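Local coordinates for protein phosphoribulokinase (Rhodobacter sphaeroides, PDB 1A7J) that catalyses the ATP-dependent phosphorylation of D-ribulose 5-phosphate to D-ribulose 1,5-bisphosphate in the Calvin cycle, at residues A[33-39]-A[125-131]; A[245-250]-A[271-275]. One frame throughout, in Å; residues are numbered along the deposited sequence.

Interaction 1: A[33-39]-A[125-131]; sequences GVKAVSI and SHLLFYE
Val37 and Ile39 exchange backbone hydrogen bonds with Leu127, Phe129 and Glu131 along two parallel neighbours, strands 36-40 and 127-132, at the edge of the mixed sheet of this P-loop kinase fold. The bonds alternate. Val37 N gives to Leu127 O, Val37 O takes Phe129 N (2.9 Å), Ile39 N gives to Phe129 O (2.8 Å), and Ile39 O takes Glu131 N. Just ahead of the regular pairing, His126 N reaches Lys35 O at 2.8 Å, nearly straight at 162°, while Lys35 N approaches the edge of the His126 ring for a weak bond to ND1.

Apolar packing differs by face. On the side of Ala36 and Phe129, the side chains of Val34 and Leu127 cross at about a right angle, CG1 of the valine touching CD2 of the leucine; Phe29 and Phe25 of helix 21-32 cover this side. On the side of Val37 and Leu128, Tyr87 of helix 77-90 and Phe121 close in. At the last bonded residue, Glu131, OE2 makes a weak hydrogen bond to Ser19 OG, in the predicted ATP-binding loop. Ile39 divides its branches: chi1 of -70° sets CG1 beside the backbone N and CG2 opposite that N, which lets CG1 rest on Leu128 CD1 at 3.7 Å and CG2 on Tyr130 CD2 at 3.5 Å.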
ATOM      1  N   GLY A  33      18.942  -4.738 -11.845  1.00 40.55           N
ATOM      2  CA  GLY A  33      19.999  -3.771 -11.577  1.00 40.91           C
ATOM      3  C   GLY A  33      19.510  -2.393 -11.156  1.00 43.71           C
ATOM      4  O   GLY A  33      20.296  -1.449 -11.048  1.00 45.45           O
ATOM      5  N   VAL A  34      18.214  -2.290 -10.883  1.00 49.80           N
ATOM      6  CA  VAL A  34      17.582  -1.047 -10.450  1.00 47.73           C
ATOM      7  C   VAL A  34      17.980  -0.707  -9.016  1.00 54.77           C
ATOM      8  O   VAL A  34      17.521  -1.355  -8.069  1.00 52.55           O
ATOM      9  CB  VAL A  34      16.037  -1.178 -10.540  1.00 41.03           C
ATOM     10  CG1 VAL A  34      15.352   0.031  -9.958  1.00 36.72           C
ATOM     11  CG2 VAL A  34      15.628  -1.383 -11.989  1.00 44.18           C
ATOM     12  N   LYS A  35      18.885   0.262  -8.867  1.00 54.17           N
ATOM     13  CA  LYS A  35      19.217   0.807  -7.549  1.00 54.44           C
ATOM     14  C   LYS A  35      18.047   1.643  -7.037  1.00 52.25           C
ATOM     15  O   LYS A  35      17.670   2.630  -7.674  1.00 55.62           O
ATOM     16  CB  LYS A  35      20.487   1.663  -7.621  1.00 55.92           C
ATOM     17  CG  LYS A  35      20.999   2.164  -6.268  1.00 67.76           C
ATOM     18  CD  LYS A  35      20.985   1.069  -5.191  1.00 74.78           C
ATOM     19  CE  LYS A  35      21.312   1.610  -3.790  1.00 76.83           C
ATOM     20  NZ  LYS A  35      20.766   0.741  -2.676  1.00 81.81           N
ATOM     21  N   ALA A  36      17.470   1.231  -5.903  1.00 43.97           N
ATOM     22  CA  ALA A  36      16.200   1.788  -5.434  1.00 39.37           C
ATOM     23  C   ALA A  36      16.208   2.306  -4.000  1.00 34.90           C
ATOM     24  O   ALA A  36      16.542   1.582  -3.063  1.00 34.89           O
ATOM     25  CB  ALA A  36      15.096   0.759  -5.599  1.00 41.05           C
ATOM     26  N   VAL A  37      15.748   3.539  -3.837  1.00 27.96           N
ATOM     27  CA  VAL A  37      15.418   4.037  -2.511  1.00 29.26           C
ATOM     28  C   VAL A  37      13.947   3.781  -2.214  1.00 29.17           C
ATOM     29  O   VAL A  37      13.147   3.653  -3.123  1.00 30.08           O
ATOM     30  CB  VAL A  37      15.696   5.549  -2.371  1.00 31.70           C
ATOM     31  CG1 VAL A  37      17.154   5.844  -2.654  1.00 29.28           C
ATOM     32  CG2 VAL A  37      14.806   6.340  -3.300  1.00 30.13           C
ATOM     33  N   SER A  38      13.580   3.720  -0.946  1.00 28.73           N
ATOM     34  CA  SER A  38      12.215   3.373  -0.621  1.00 28.11           C
ATOM     35  C   SER A  38      11.676   4.149   0.568  1.00 30.74           C
ATOM     36  O   SER A  38      12.428   4.825   1.268  1.00 36.85           O
ATOM     37  CB  SER A  38      12.115   1.867  -0.369  1.00 25.77           C
ATOM     38  OG  SER A  38      12.759   1.491   0.836  1.00 23.77           O
ATOM     39  N   ILE A  39      10.349   4.224   0.627  1.00 27.41           N
ATOM     40  CA  ILE A  39       9.603   4.849   1.704  1.00 25.99           C
ATOM     41  C   ILE A  39       8.593   3.822   2.224  1.00 29.80           C
ATOM     42  O   ILE A  39       7.905   3.174   1.430  1.00 27.11           O
ATOM     43  CB  ILE A  39       8.840   6.085   1.186  1.00 28.25           C
ATOM     44  CG1 ILE A  39       9.816   7.218   0.840  1.00 25.91           C
ATOM     45  CG2 ILE A  39       7.844   6.570   2.219  1.00 28.52           C
ATOM     46  CD1 ILE A  39       9.116   8.465   0.316  1.00 12.97           C
ATOM     47  N   SER A 125      20.099   6.913  -7.394  1.00 53.11           N
ATOM     48  CA  SER A 125      18.908   6.069  -7.458  1.00 43.57           C
ATOM     49  C   SER A 125      18.206   6.099  -8.819  1.00 39.89           C
ATOM     50  O   SER A 125      18.105   7.140  -9.463  1.00 40.78           O
ATOM     51  CB  SER A 125      17.923   6.477  -6.358  1.00 42.17           C
ATOM     52  OG  SER A 125      18.577   6.544  -5.106  1.00 37.56           O
ATOM     53  N   HIS A 126      17.770   4.925  -9.262  1.00 38.64           N
ATOM     54  CA  HIS A 126      17.056   4.756 -10.522  1.00 36.63           C
ATOM     55  C   HIS A 126      15.568   5.085 -10.343  1.00 30.55           C
ATOM     56  O   HIS A 126      14.900   5.497 -11.289  1.00 31.13           O
ATOM     57  CB  HIS A 126      17.208   3.290 -11.017  1.00 49.17           C
ATOM     58  CG  HIS A 126      18.436   3.029 -11.874  1.00 55.17           C
ATOM     59  ND1 HIS A 126      19.589   2.434 -11.368  1.00 59.37           N
ATOM     60  CD2 HIS A 126      18.729   3.382 -13.161  1.00 55.16           C
ATOM     61  CE1 HIS A 126      20.544   2.464 -12.298  1.00 61.66           C
ATOM     62  NE2 HIS A 126      20.051   3.034 -13.396  1.00 56.69           N
ATOM     63  N   LEU A 127      15.032   4.758  -9.170  1.00 26.18           N
ATOM     64  CA  LEU A 127      13.652   5.084  -8.827  1.00 26.52           C
ATOM     65  C   LEU A 127      13.427   5.118  -7.334  1.00 28.19           C
ATOM     66  O   LEU A 127      14.253   4.633  -6.557  1.00 23.32           O
ATOM     67  CB  LEU A 127      12.690   4.087  -9.447  1.00 26.28           C
ATOM     68  CG  LEU A 127      12.997   2.619  -9.203  1.00 32.30           C
ATOM     69  CD1 LEU A 127      12.211   2.087  -8.020  1.00 34.49           C
ATOM     70  CD2 LEU A 127      12.647   1.856 -10.461  1.00 33.41           C
ATOM     71  N   LEU A 128      12.368   5.806  -6.929  1.00 30.77           N
ATOM     72  CA  LEU A 128      11.887   5.726  -5.555  1.00 35.58           C
ATOM     73  C   LEU A 128      10.762   4.706  -5.537  1.00 35.33           C
ATOM     74  O   LEU A 128      10.138   4.459  -6.562  1.00 36.06           O
ATOM     75  CB  LEU A 128      11.380   7.105  -5.077  1.00 38.56           C
ATOM     76  CG  LEU A 128      10.431   7.306  -3.876  1.00 35.98           C
ATOM     77  CD1 LEU A 128      11.047   6.807  -2.575  1.00 37.95           C
ATOM     78  CD2 LEU A 128      10.101   8.774  -3.746  1.00 31.49           C
ATOM     79  N   PHE A 129      10.612   4.030  -4.403  1.00 33.27           N
ATOM     80  CA  PHE A 129       9.554   3.056  -4.203  1.00 25.96           C
ATOM     81  C   PHE A 129       8.811   3.393  -2.930  1.00 26.10           C
ATOM     82  O   PHE A 129       9.419   3.504  -1.878  1.00 33.73           O
ATOM     83  CB  PHE A 129      10.147   1.665  -4.062  1.00 28.23           C
ATOM     84  CG  PHE A 129       9.127   0.590  -3.822  1.00 27.88           C
ATOM     85  CD1 PHE A 129       8.221   0.248  -4.824  1.00 31.30           C
ATOM     86  CD2 PHE A 129       9.116  -0.123  -2.625  1.00 25.01           C
ATOM     87  CE1 PHE A 129       7.315  -0.794  -4.646  1.00 34.18           C
ATOM     88  CE2 PHE A 129       8.221  -1.163  -2.435  1.00 26.08           C
ATOM     89  CZ  PHE A 129       7.316  -1.503  -3.447  1.00 22.00           C
ATOM     90  N   TYR A 130       7.491   3.470  -3.010  1.00 17.63           N
ATOM     91  CA  TYR A 130       6.664   3.726  -1.837  1.00 15.34           C
ATOM     92  C   TYR A 130       5.701   2.543  -1.627  1.00 19.80           C
ATOM     93  O   TYR A 130       5.147   2.018  -2.591  1.00 20.52           O
ATOM     94  CB  TYR A 130       5.872   5.016  -2.060  1.00 12.49           C
ATOM     95  CG  TYR A 130       4.836   5.296  -1.015  1.00 15.28           C
ATOM     96  CD1 TYR A 130       3.558   4.754  -1.110  1.00 18.45           C
ATOM     97  CD2 TYR A 130       5.135   6.079   0.094  1.00 23.65           C
ATOM     98  CE1 TYR A 130       2.610   4.969  -0.130  1.00 16.06           C
ATOM     99  CE2 TYR A 130       4.186   6.310   1.097  1.00 21.00           C
ATOM    100  CZ  TYR A 130       2.931   5.750   0.969  1.00 22.53           C
ATOM    101  OH  TYR A 130       1.969   5.996   1.923  1.00 32.14           O
ATOM    102  N   GLU A 131       5.553   2.086  -0.382  1.00 19.86           N
ATOM    103  CA  GLU A 131       4.481   1.152  -0.005  1.00 19.28           C
ATOM    104  C   GLU A 131       3.668   1.691   1.195  1.00 20.29           C
ATOM    105  O   GLU A 131       4.229   1.925   2.282  1.00 20.99           O
ATOM    106  CB  GLU A 131       5.076  -0.230   0.331  1.00 20.85           C
ATOM    107  CG  GLU A 131       4.039  -1.322   0.722  1.00 31.35           C
ATOM    108  CD  GLU A 131       4.642  -2.721   0.924  1.00 38.22           C
ATOM    109  OE1 GLU A 131       5.824  -2.813   1.335  1.00 46.95           O
ATOM    110  OE2 GLU A 131       3.928  -3.726   0.682  1.00 38.81           O
TER

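Interaction 2: A[245-250]-A[271-275]; sequences YLTSMI and AMQLI
Leu274 reaches from helix 268-284 to Met249, Ile250, Leu246 and Tyr245, and this one side chain carries most of the packing against the end of helix 243-249. The two helices run roughly antiparallel, their local axes 144° apart and 11.0 Å from each other at closest, so side chains do the bridging while the backbones stay well separated.

The contact is apolar. Leu274 spreads its two methyls: CD1 sits on Met249 CB at 3.4 Å and against Ile250 CG1 at 3.8 Å, while CD2 faces Met249 CE and the Tyr245 hydroxyl. With CG beside its own backbone N, chi2 near 180° (-175°) carries CD1 outward to its two partners, and CD2 branches off beside it. Cut back to an alanine, this position would probably leave Met249 CB and Ile250 CG1 facing a gap and the bent methionine chain freer to turn. To one side, the side chains of Leu246 and Ile275 cross at about a right angle, CD2 of the leucine meeting CG1 of the isoleucine at 3.8 Å. To the other, Ile250 CD1 lies on Ala271 CB at 3.5 Å, where the small alanine lets the isoleucine come close to the helix backbone.

Within 245-250, Met249 CG lies over one face of the Tyr245 ring, offset toward the ring's outer atoms, so the two side chains that meet Leu274 CD2 also touch each other.

Behind these residues, Leu246 and Ile250 also rest on strand 260-264, and Ala271 and Ile275 on Ile233 of strand 229-235, so the contact sits over the antiparallel part of the sheet. Hydrogen bonds such as Ile250 N to Leu246 O serve the helices themselves. The join between them therefore depends on hydrocarbon fit and on burial of Leu246, Ile250, Ala271 and Ile275, with little directional constraint beyond side-chain shape.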
ATOM      1  N   TYR A 245      -0.383 -14.814 -22.893  1.00 10.86           N
ATOM      2  CA  TYR A 245       0.970 -15.043 -22.445  1.00  6.69           C
ATOM      3  C   TYR A 245       0.786 -15.356 -21.005  1.00 11.52           C
ATOM      4  O   TYR A 245       1.015 -16.466 -20.570  1.00 21.57           O
ATOM      5  CB  TYR A 245       1.785 -13.766 -22.559  1.00 11.19           C
ATOM      6  CG  TYR A 245       3.134 -13.814 -21.878  1.00  7.40           C
ATOM      7  CD1 TYR A 245       4.121 -14.668 -22.329  1.00  7.48           C
ATOM      8  CD2 TYR A 245       3.398 -13.056 -20.744  1.00  9.23           C
ATOM      9  CE1 TYR A 245       5.329 -14.771 -21.659  1.00 16.56           C
ATOM     10  CE2 TYR A 245       4.605 -13.156 -20.080  1.00  6.22           C
ATOM     11  CZ  TYR A 245       5.555 -14.014 -20.537  1.00  6.57           C
ATOM     12  OH  TYR A 245       6.757 -14.131 -19.889  1.00 22.19           O
ATOM     13  N   LEU A 246       0.142 -14.423 -20.333  1.00 14.63           N
ATOM     14  CA  LEU A 246      -0.053 -14.480 -18.909  1.00  9.46           C
ATOM     15  C   LEU A 246      -0.809 -15.701 -18.418  1.00  8.94           C
ATOM     16  O   LEU A 246      -0.313 -16.410 -17.556  1.00 15.99           O
ATOM     17  CB  LEU A 246      -0.748 -13.210 -18.475  1.00 10.98           C
ATOM     18  CG  LEU A 246       0.196 -12.021 -18.541  1.00  5.73           C
ATOM     19  CD1 LEU A 246      -0.560 -10.753 -18.428  1.00  8.06           C
ATOM     20  CD2 LEU A 246       1.166 -12.127 -17.421  1.00 13.47           C
ATOM     21  N   THR A 247      -1.969 -15.989 -18.992  1.00  9.86           N
ATOM     22  CA  THR A 247      -2.700 -17.198 -18.629  1.00 10.35           C
ATOM     23  C   THR A 247      -1.947 -18.521 -18.970  1.00 12.11           C
ATOM     24  O   THR A 247      -2.155 -19.561 -18.331  1.00 20.38           O
ATOM     25  CB  THR A 247      -4.069 -17.223 -19.293  1.00  2.00           C
ATOM     26  OG1 THR A 247      -3.906 -17.346 -20.708  1.00  9.94           O
ATOM     27  CG2 THR A 247      -4.831 -15.970 -19.000  1.00  2.01           C
ATOM     28  N   SER A 248      -1.057 -18.489 -19.955  1.00 13.23           N
ATOM     29  CA  SER A 248      -0.216 -19.643 -20.248  1.00 10.35           C
ATOM     30  C   SER A 248       0.794 -19.804 -19.146  1.00  8.19           C
ATOM     31  O   SER A 248       1.113 -20.916 -18.740  1.00 11.00           O
ATOM     32  CB  SER A 248       0.536 -19.451 -21.556  1.00  7.22           C
ATOM     33  OG  SER A 248       0.042 -20.306 -22.563  1.00 26.59           O
ATOM     34  N   MET A 249       1.343 -18.691 -18.695  1.00  7.83           N
ATOM     35  CA  MET A 249       2.440 -18.757 -17.775  1.00 12.97           C
ATOM     36  C   MET A 249       1.923 -19.016 -16.370  1.00 15.14           C
ATOM     37  O   MET A 249       2.271 -20.015 -15.760  1.00 24.74           O
ATOM     38  CB  MET A 249       3.252 -17.462 -17.842  1.00 15.03           C
ATOM     39  CG  MET A 249       3.955 -17.255 -19.179  1.00 11.51           C
ATOM     40  SD  MET A 249       5.443 -18.217 -19.380  1.00  3.13           S
ATOM     41  CE  MET A 249       6.414 -17.558 -18.147  1.00  2.00           C
ATOM     42  N   ILE A 250       0.978 -18.207 -15.913  1.00 17.37           N
ATOM     43  CA  ILE A 250       0.399 -18.445 -14.613  1.00 12.82           C
ATOM     44  C   ILE A 250      -0.596 -19.567 -14.673  1.00 16.70           C
ATOM     45  O   ILE A 250      -1.669 -19.445 -15.249  1.00 21.73           O
ATOM     46  CB  ILE A 250      -0.287 -17.222 -14.062  1.00  9.28           C
ATOM     47  CG1 ILE A 250       0.694 -16.044 -14.054  1.00  7.15           C
ATOM     48  CG2 ILE A 250      -0.761 -17.530 -12.642  1.00  8.05           C
ATOM     49  CD1 ILE A 250       0.036 -14.727 -13.907  1.00 15.10           C
ATOM     50  N   ALA A 271       2.843 -13.625 -10.707  1.00 16.49           N
ATOM     51  CA  ALA A 271       2.083 -12.691 -11.526  1.00 13.68           C
ATOM     52  C   ALA A 271       2.601 -11.255 -11.411  1.00 12.83           C
ATOM     53  O   ALA A 271       2.747 -10.551 -12.407  1.00 18.25           O
ATOM     54  CB  ALA A 271       0.653 -12.750 -11.143  1.00 16.14           C
ATOM     55  N   MET A 272       3.010 -10.855 -10.222  1.00 11.14           N
ATOM     56  CA  MET A 272       3.739  -9.605 -10.104  1.00 10.04           C
ATOM     57  C   MET A 272       5.068  -9.592 -10.870  1.00 10.51           C
ATOM     58  O   MET A 272       5.311  -8.693 -11.652  1.00 13.96           O
ATOM     59  CB  MET A 272       3.938  -9.246  -8.626  1.00 12.56           C
ATOM     60  CG  MET A 272       2.623  -9.012  -7.939  1.00 12.92           C
ATOM     61  SD  MET A 272       2.776  -8.362  -6.308  1.00 20.76           S
ATOM     62  CE  MET A 272       3.686  -6.996  -6.654  1.00 18.45           C
ATOM     63  N   GLN A 273       5.875 -10.633 -10.761  1.00 16.38           N
ATOM     64  CA  GLN A 273       7.089 -10.682 -11.560  1.00 16.42           C
ATOM     65  C   GLN A 273       6.807 -10.641 -13.035  1.00 17.65           C
ATOM     66  O   GLN A 273       7.253  -9.719 -13.701  1.00 21.70           O
ATOM     67  CB  GLN A 273       7.908 -11.912 -11.236  1.00 25.14           C
ATOM     68  CG  GLN A 273       8.747 -11.703 -10.014  1.00 42.79           C
ATOM     69  CD  GLN A 273       9.512 -12.930  -9.643  1.00 52.19           C
ATOM     70  OE1 GLN A 273      10.181 -13.533 -10.487  1.00 62.11           O
ATOM     71  NE2 GLN A 273       9.407 -13.334  -8.382  1.00 61.54           N
ATOM     72  N   LEU A 274       5.956 -11.536 -13.531  1.00 12.31           N
ATOM     73  CA  LEU A 274       5.690 -11.563 -14.956  1.00  6.96           C
ATOM     74  C   LEU A 274       5.116 -10.251 -15.415  1.00  7.73           C
ATOM     75  O   LEU A 274       5.258  -9.888 -16.573  1.00 18.24           O
ATOM     76  CB  LEU A 274       4.698 -12.642 -15.321  1.00  8.23           C
ATOM     77  CG  LEU A 274       5.101 -14.085 -15.129  1.00  8.50           C
ATOM     78  CD1 LEU A 274       3.989 -14.938 -15.692  1.00  9.46           C
ATOM     79  CD2 LEU A 274       6.405 -14.352 -15.829  1.00  7.33           C
ATOM     80  N   ILE A 275       4.311  -9.619 -14.582  1.00 13.61           N
ATOM     81  CA  ILE A 275       3.600  -8.445 -15.051  1.00 14.23           C
ATOM     82  C   ILE A 275       4.465  -7.207 -14.919  1.00 14.99           C
ATOM     83  O   ILE A 275       4.729  -6.555 -15.918  1.00 25.72           O
ATOM     84  CB  ILE A 275       2.247  -8.284 -14.314  1.00 14.04           C
ATOM     85  CG1 ILE A 275       1.290  -9.339 -14.839  1.00  4.33           C
ATOM     86  CG2 ILE A 275       1.651  -6.883 -14.506  1.00  5.47           C
ATOM     87  CD1 ILE A 275       0.105  -9.441 -14.046  1.00 16.66           C
TER

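Interaction 1 comes first along the chain and is complete before interaction 2 begins. Their centres lie 23 Å apart and their nearest atoms about 7 Å, without touching. Both are built on one mixed sheet: interaction 1 is made within it, at its outermost parallel strand, whereas interaction 2 packs helices 243-249 and 268-284 on the antiparallel strands 229-235 and 260-264. Helix 21-32 lies between them. Its Phe25 meets the ring of Phe129 and also touches Met272, a residue facing away from helix 243-249. The helix that follows the predicted ATP-binding loop is thus packed by the parallel core on one side and by the C-terminal helix on another.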